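Local coordinates for VAO-type flavoprotein oxidase VAO615 (Myceliophthora thermophila, PDB 6F72), which probably acts as an oxidase with bicovalently bound FAD that, once reduced, reacts rapidly with molecular oxygen, though no substrate has yet been identified, at residues N316-E321 with R377-V382; F340-G345 with G472-A477. One frame throughout, in Å; residues are numbered along the deposited sequence.

Contact 1 of 2, residues N316-E321 with R377-V382; sequences NEVYWE and RGITPV. With NAG (2-acetamido-2-deoxy-beta-D-glucopyranose), chain F.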
loop_
_atom_site.group_PDB
_atom_site.type_symbol
_atom_site.label_atom_id
_atom_site.label_comp_id
_atom_site.label_asym_id
_atom_site.label_seq_id
_atom_site.Cartn_x
_atom_site.Cartn_y
_atom_site.Cartn_z
ATOM N N ASN A 316 -33.493 -6.184 0.543
ATOM C CA ASN A 316 -32.287 -5.456 0.939
ATOM C C ASN A 316 -32.122 -5.276 2.447
ATOM O O ASN A 316 -30.992 -5.229 2.951
ATOM C CB ASN A 316 -32.230 -4.096 0.241
ATOM C CG ASN A 316 -30.829 -3.527 0.190
ATOM O OD1 ASN A 316 -30.545 -2.499 0.800
ATOM N ND2 ASN A 316 -29.944 -4.196 -0.543
ATOM N N GLU A 317 -33.244 -5.180 3.157
ATOM C CA GLU A 317 -33.222 -4.984 4.602
ATOM C C GLU A 317 -32.664 -6.178 5.383
ATOM O O GLU A 317 -31.906 -5.986 6.342
ATOM C CB GLU A 317 -34.605 -4.584 5.120
ATOM C CG GLU A 317 -34.808 -3.075 5.209
ATOM C CD GLU A 317 -33.973 -2.410 6.309
ATOM O OE1 GLU A 317 -33.699 -3.045 7.353
ATOM O OE2 GLU A 317 -33.596 -1.229 6.136
ATOM N N VAL A 318 -33.046 -7.391 4.968
ATOM C CA VAL A 318 -32.544 -8.640 5.574
ATOM C C VAL A 318 -31.073 -8.840 5.198
ATOM O O VAL A 318 -30.277 -9.287 6.035
ATOM C CB VAL A 318 -33.411 -9.878 5.201
ATOM C CG1 VAL A 318 -32.776 -11.182 5.683
ATOM C CG2 VAL A 318 -34.824 -9.755 5.774
ATOM N N TYR A 319 -30.724 -8.486 3.953
ATOM C CA TYR A 319 -29.333 -8.485 3.478
ATOM C C TYR A 319 -28.399 -7.719 4.416
ATOM O O TYR A 319 -27.364 -8.253 4.806
ATOM C CB TYR A 319 -29.213 -7.939 2.039
ATOM C CG TYR A 319 -27.785 -7.615 1.614
ATOM C CD1 TYR A 319 -26.879 -8.635 1.285
ATOM C CD2 TYR A 319 -27.331 -6.289 1.565
ATOM C CE1 TYR A 319 -25.566 -8.343 0.914
ATOM C CE2 TYR A 319 -26.019 -5.989 1.198
ATOM C CZ TYR A 319 -25.145 -7.016 0.869
ATOM O OH TYR A 319 -23.852 -6.717 0.505
ATOM N N TRP A 320 -28.770 -6.484 4.775
ATOM C CA TRP A 320 -27.918 -5.648 5.629
ATOM C C TRP A 320 -27.816 -6.122 7.077
ATOM O O TRP A 320 -26.785 -5.926 7.728
ATOM C CB TRP A 320 -28.294 -4.169 5.545
ATOM C CG TRP A 320 -27.814 -3.556 4.272
ATOM C CD1 TRP A 320 -28.591 -3.105 3.241
ATOM C CD2 TRP A 320 -26.447 -3.362 3.860
ATOM N NE1 TRP A 320 -27.799 -2.632 2.222
ATOM C CE2 TRP A 320 -26.483 -2.772 2.569
ATOM C CE3 TRP A 320 -25.200 -3.621 4.455
ATOM C CZ2 TRP A 320 -25.317 -2.435 1.860
ATOM C CZ3 TRP A 320 -24.041 -3.287 3.753
ATOM C CH2 TRP A 320 -24.108 -2.699 2.466
ATOM N N GLU A 321 -28.876 -6.763 7.558
ATOM C CA GLU A 321 -28.854 -7.416 8.857
ATOM C C GLU A 321 -27.935 -8.639 8.837
ATOM O O GLU A 321 -27.280 -8.940 9.846
ATOM C CB GLU A 321 -30.268 -7.798 9.295
ATOM C CG GLU A 321 -31.140 -6.583 9.582
ATOM C CD GLU A 321 -32.569 -6.925 9.953
ATOM O OE1 GLU A 321 -32.994 -8.093 9.804
ATOM O OE2 GLU A 321 -33.272 -6.000 10.402
ATOM N N ARG A 377 -31.928 -16.741 8.344
ATOM C CA ARG A 377 -32.399 -15.481 7.790
ATOM C C ARG A 377 -33.003 -15.644 6.387
ATOM O O ARG A 377 -33.310 -14.654 5.717
ATOM C CB ARG A 377 -31.271 -14.448 7.826
ATOM C CG ARG A 377 -30.978 -13.948 9.235
ATOM C CD ARG A 377 -29.610 -13.308 9.295
ATOM N NE ARG A 377 -29.644 -12.064 10.052
ATOM C CZ ARG A 377 -29.230 -11.912 11.305
ATOM N NH1 ARG A 377 -28.727 -12.929 11.995
ATOM N NH2 ARG A 377 -29.318 -10.721 11.876
ATOM N N GLY A 378 -33.192 -16.899 5.979
ATOM C CA GLY A 378 -33.782 -17.252 4.690
ATOM C C GLY A 378 -32.875 -17.040 3.482
ATOM O O GLY A 378 -33.364 -16.928 2.353
ATOM N N ILE A 379 -31.564 -16.980 3.720
ATOM C CA ILE A 379 -30.559 -16.798 2.655
ATOM C C ILE A 379 -29.914 -18.138 2.298
ATOM O O ILE A 379 -29.479 -18.879 3.177
ATOM C CB ILE A 379 -29.487 -15.745 3.053
ATOM C CG1 ILE A 379 -30.140 -14.366 3.251
ATOM C CG2 ILE A 379 -28.397 -15.644 1.999
ATOM C CD1 ILE A 379 -29.334 -13.389 4.079
ATOM N N THR A 380 -29.896 -18.448 1.005
ATOM C CA THR A 380 -29.102 -19.552 0.462
ATOM C C THR A 380 -27.778 -18.954 -0.024
ATOM O O THR A 380 -27.742 -18.276 -1.059
ATOM C CB THR A 380 -29.824 -20.270 -0.704
ATOM O OG1 THR A 380 -31.167 -20.590 -0.319
ATOM C CG2 THR A 380 -29.082 -21.551 -1.110
ATOM N N PRO A 381 -26.684 -19.183 0.731
ATOM C CA PRO A 381 -25.393 -18.658 0.280
ATOM C C PRO A 381 -24.790 -19.450 -0.885
ATOM O O PRO A 381 -25.268 -20.542 -1.211
ATOM C CB PRO A 381 -24.511 -18.784 1.527
ATOM C CG PRO A 381 -25.095 -19.932 2.284
ATOM C CD PRO A 381 -26.578 -19.866 2.038
ATOM N N VAL A 382 -23.774 -18.868 -1.520
ATOM C CA VAL A 382 -22.880 -19.597 -2.425
ATOM C C VAL A 382 -21.645 -19.939 -1.593
ATOM O O VAL A 382 -20.943 -19.050 -1.093
ATOM C CB VAL A 382 -22.513 -18.788 -3.695
ATOM C CG1 VAL A 382 -21.538 -19.565 -4.578
ATOM C CG2 VAL A 382 -23.766 -18.424 -4.487
HETATM C C1 NAG F . -27.682 -14.674 -5.447
HETATM C C2 NAG F . -27.051 -14.824 -6.843
HETATM C C3 NAG F . -27.550 -16.087 -7.559
HETATM C C4 NAG F . -27.487 -17.323 -6.654
HETATM C C5 NAG F . -28.265 -17.025 -5.361
HETATM C C6 NAG F . -28.367 -18.225 -4.420
HETATM C C7 NAG F . -26.490 -12.616 -7.858
HETATM C C8 NAG F . -27.027 -11.518 -8.730
HETATM N N2 NAG F . -27.333 -13.640 -7.652
HETATM O O3 NAG F . -26.783 -16.304 -8.748
HETATM O O4 NAG F . -28.009 -18.469 -7.344
HETATM O O5 NAG F . -27.663 -15.900 -4.687
HETATM O O6 NAG F . -27.114 -18.456 -3.765
HETATM O O7 NAG F . -25.362 -12.550 -7.387
#
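Arg377 and Ile379, at the Schellman motif that closes helix 360-376, pack against Val318 and Glu321 in the first turns of helix 316-335. Gly378 is the C-prime residue, its positive phi of 74° turning the chain away from the helix and on toward strand 382-388. Van der Waals packing centres on Val318. Its CG1, anti to the backbone N (chi1 173°), lies 3.5 Å from Arg377 O, with Arg377 CB next to it, and makes an apolar contact with Ile379 CD1 at 4.4 Å. Ile379 also packs on Ala322 and Phe309, which joins the helix to strand 302-310 of the sheet. In the polar part, Arg377 bends at chi3 and brings NH2 within 3.4 Å of Glu321 O, at a poor angle for a hydrogen bond; the strong partner of the guanidinium is Asp373, a salt bridge through NH1. With Arg377 replaced by an alanine, Asp373 would probably lose its salt-bridge mate and the turn at Glu321 its cover. The glycan on Asn310 bonds to segment 377-382 alone: O6 of the NAG donates to Thr380 O across 2.8 Å, and Val382 CG2 lies 3.4 Å from that same O6.

Contact 2 of 2, residues F340-G345 with G472-A477; sequences FTYSVG and GMLLCA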
loop_
_atom_site.group_PDB
_atom_site.type_symbol
_atom_site.label_atom_id
_atom_site.label_comp_id
_atom_site.label_asym_id
_atom_site.label_seq_id
_atom_site.Cartn_x
_atom_site.Cartn_y
_atom_site.Cartn_z
ATOM N N PHE A 340 -11.209 -13.365 6.577
ATOM C CA PHE A 340 -12.042 -13.131 5.399
ATOM C C PHE A 340 -11.625 -11.851 4.719
ATOM O O PHE A 340 -11.510 -10.801 5.362
ATOM C CB PHE A 340 -13.528 -13.053 5.758
ATOM C CG PHE A 340 -14.223 -14.380 5.753
ATOM C CD1 PHE A 340 -14.314 -15.138 4.575
ATOM C CD2 PHE A 340 -14.813 -14.874 6.921
ATOM C CE1 PHE A 340 -14.968 -16.370 4.573
ATOM C CE2 PHE A 340 -15.471 -16.101 6.927
ATOM C CZ PHE A 340 -15.543 -16.852 5.753
ATOM N N THR A 341 -11.366 -11.961 3.418
ATOM C CA THR A 341 -11.284 -10.807 2.541
ATOM C C THR A 341 -12.565 -10.812 1.691
ATOM O O THR A 341 -12.957 -11.850 1.138
ATOM C CB THR A 341 -9.941 -10.767 1.757
ATOM O OG1 THR A 341 -9.793 -9.497 1.111
ATOM C CG2 THR A 341 -9.805 -11.895 0.705
ATOM N N TYR A 342 -13.258 -9.676 1.651
ATOM C CA TYR A 342 -14.573 -9.639 1.052
ATOM C C TYR A 342 -14.943 -8.322 0.366
ATOM O O TYR A 342 -14.374 -7.269 0.662
ATOM C CB TYR A 342 -15.657 -10.056 2.054
ATOM C CG TYR A 342 -15.750 -9.219 3.294
ATOM C CD1 TYR A 342 -14.894 -9.446 4.368
ATOM C CD2 TYR A 342 -16.716 -8.213 3.414
ATOM C CE1 TYR A 342 -14.970 -8.685 5.520
ATOM C CE2 TYR A 342 -16.811 -7.452 4.575
ATOM C CZ TYR A 342 -15.931 -7.699 5.621
ATOM O OH TYR A 342 -15.977 -6.956 6.762
ATOM N N SER A 343 -15.895 -8.423 -0.560
ATOM C CA SER A 343 -16.461 -7.294 -1.285
ATOM C C SER A 343 -17.848 -7.004 -0.724
ATOM O O SER A 343 -18.685 -7.906 -0.612
ATOM C CB SER A 343 -16.560 -7.635 -2.767
ATOM O OG SER A 343 -17.006 -6.518 -3.509
ATOM N N VAL A 344 -18.065 -5.753 -0.332
ATOM C CA VAL A 344 -19.363 -5.322 0.186
ATOM C C VAL A 344 -20.054 -4.513 -0.921
ATOM O O VAL A 344 -19.645 -3.391 -1.218
ATOM C CB VAL A 344 -19.239 -4.465 1.478
ATOM C CG1 VAL A 344 -20.615 -4.080 2.021
ATOM C CG2 VAL A 344 -18.440 -5.181 2.562
ATOM N N GLY A 345 -21.087 -5.091 -1.527
ATOM C CA GLY A 345 -21.923 -4.361 -2.481
ATOM C C GLY A 345 -23.277 -3.987 -1.905
ATOM O O GLY A 345 -23.649 -4.456 -0.827
ATOM N N GLY A 472 -8.471 -3.364 16.384
ATOM C CA GLY A 472 -9.172 -3.483 15.104
ATOM C C GLY A 472 -9.539 -4.897 14.711
ATOM O O GLY A 472 -8.826 -5.852 15.061
ATOM N N MET A 473 -10.665 -5.019 14.003
ATOM C CA MET A 473 -11.115 -6.284 13.433
ATOM C C MET A 473 -11.272 -6.201 11.894
ATOM O O MET A 473 -11.026 -7.185 11.185
ATOM C CB MET A 473 -12.419 -6.732 14.101
ATOM C CG MET A 473 -12.728 -8.208 13.921
ATOM S SD MET A 473 -14.233 -8.872 14.670
ATOM C CE MET A 473 -15.485 -8.235 13.575
ATOM N N LEU A 474 -11.689 -5.030 11.398
ATOM C CA LEU A 474 -11.892 -4.796 9.969
ATOM C C LEU A 474 -10.999 -3.674 9.434
ATOM O O LEU A 474 -10.742 -2.680 10.123
ATOM C CB LEU A 474 -13.363 -4.454 9.673
ATOM C CG LEU A 474 -14.527 -5.265 10.256
ATOM C CD1 LEU A 474 -15.842 -4.629 9.831
ATOM C CD2 LEU A 474 -14.496 -6.731 9.849
ATOM N N LEU A 475 -10.516 -3.854 8.214
ATOM C CA LEU A 475 -9.906 -2.768 7.466
ATOM C C LEU A 475 -10.688 -2.723 6.184
ATOM O O LEU A 475 -10.533 -3.604 5.328
ATOM C CB LEU A 475 -8.407 -2.985 7.190
ATOM C CG LEU A 475 -7.542 -1.969 6.387
ATOM C CD1 LEU A 475 -7.841 -1.952 4.893
ATOM C CD2 LEU A 475 -7.614 -0.545 6.911
ATOM N N CYS A 476 -11.554 -1.723 6.088
ATOM C CA CYS A 476 -12.371 -1.527 4.883
ATOM C C CYS A 476 -11.844 -0.371 4.061
ATOM O O CYS A 476 -11.514 0.693 4.601
ATOM C CB CYS A 476 -13.837 -1.320 5.242
ATOM S SG CYS A 476 -14.543 -2.814 5.965
ATOM N N ALA A 477 -11.776 -0.598 2.752
ATOM C CA ALA A 477 -11.255 0.392 1.834
ATOM C C ALA A 477 -12.277 0.828 0.749
ATOM O O ALA A 477 -12.201 0.353 -0.405
ATOM C CB ALA A 477 -9.963 -0.112 1.202
#
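The contact belongs to the seven-stranded antiparallel sheet beside the FAD domain, of the kind that forms the substrate-binding side in berberine bridge enzyme-like oxidases. Tyr342 on strand 339-344 meets Leu474 and Cys476 on strand 472-480, two strands away, because strand 448-452 runs between them. The nearest CA atoms, those of Tyr342 and Cys476, are accordingly 9.2 Å apart, and the gap is bridged by one long side chain. With CG set between the backbone N and the carbonyl carbon (chi1 59°), the Tyr342 ring is laid across the sheet, over Cys450 of the middle strand, to which its backbone is hydrogen-bonded. The two side chains cross at about a right angle, the phenol ending against the leucine fork: Tyr342 OH is 3.4 Å from Leu474 CD2 and 3.9 Å from Leu474 CD1. Methyl carbons give the hydroxyl nothing to bond to, so this is packing; its hydrogen bond is made outside the two segments.

Helix 316-335 covers this face of the sheet. Its Phe326 meets the Tyr342 ring edge-to-face, and its Leu330 packs on Leu474. Met473 and Leu474 both face Ile418 on the neighbouring strand in a classic beta bulge, and both side chains pack on the helix: Met473 lies on Pro331, next to Leu330, and on Leu334 a turn further on.

A disulfide between Cys476 and Cys450 ties strand 472-480 to strand 448-452, so the strand under the tyrosine ring is bonded covalently to the one its hydroxyl leans on. The side chain of Cys476 is about 12 Å from the bound FAD, and its SG lies 4.5 Å from Tyr342 OH.

Both contacts hang on helix 316-335 and the seven-stranded antiparallel sheet beneath it, with centres 18 Å apart. Contact 1 uses the first turns of the helix at the outer end of the sheet, about 32 Å from the centre of the chain; contact 2 lies deeper, about 15 Å from it and nearer the flavin. Their segments alternate along the chain: 316-321, 340-345, 377-382, then 472-477. They also touch directly, Tyr319 OH being 2.6 Å from Gly345 O, a probable hydrogen bond, while Trp320 CH2 packs 3.8 Å from Val344 CG1. One helix thus connects the end of the sheet near the Asn310 glycan to the strands closer to the FAD.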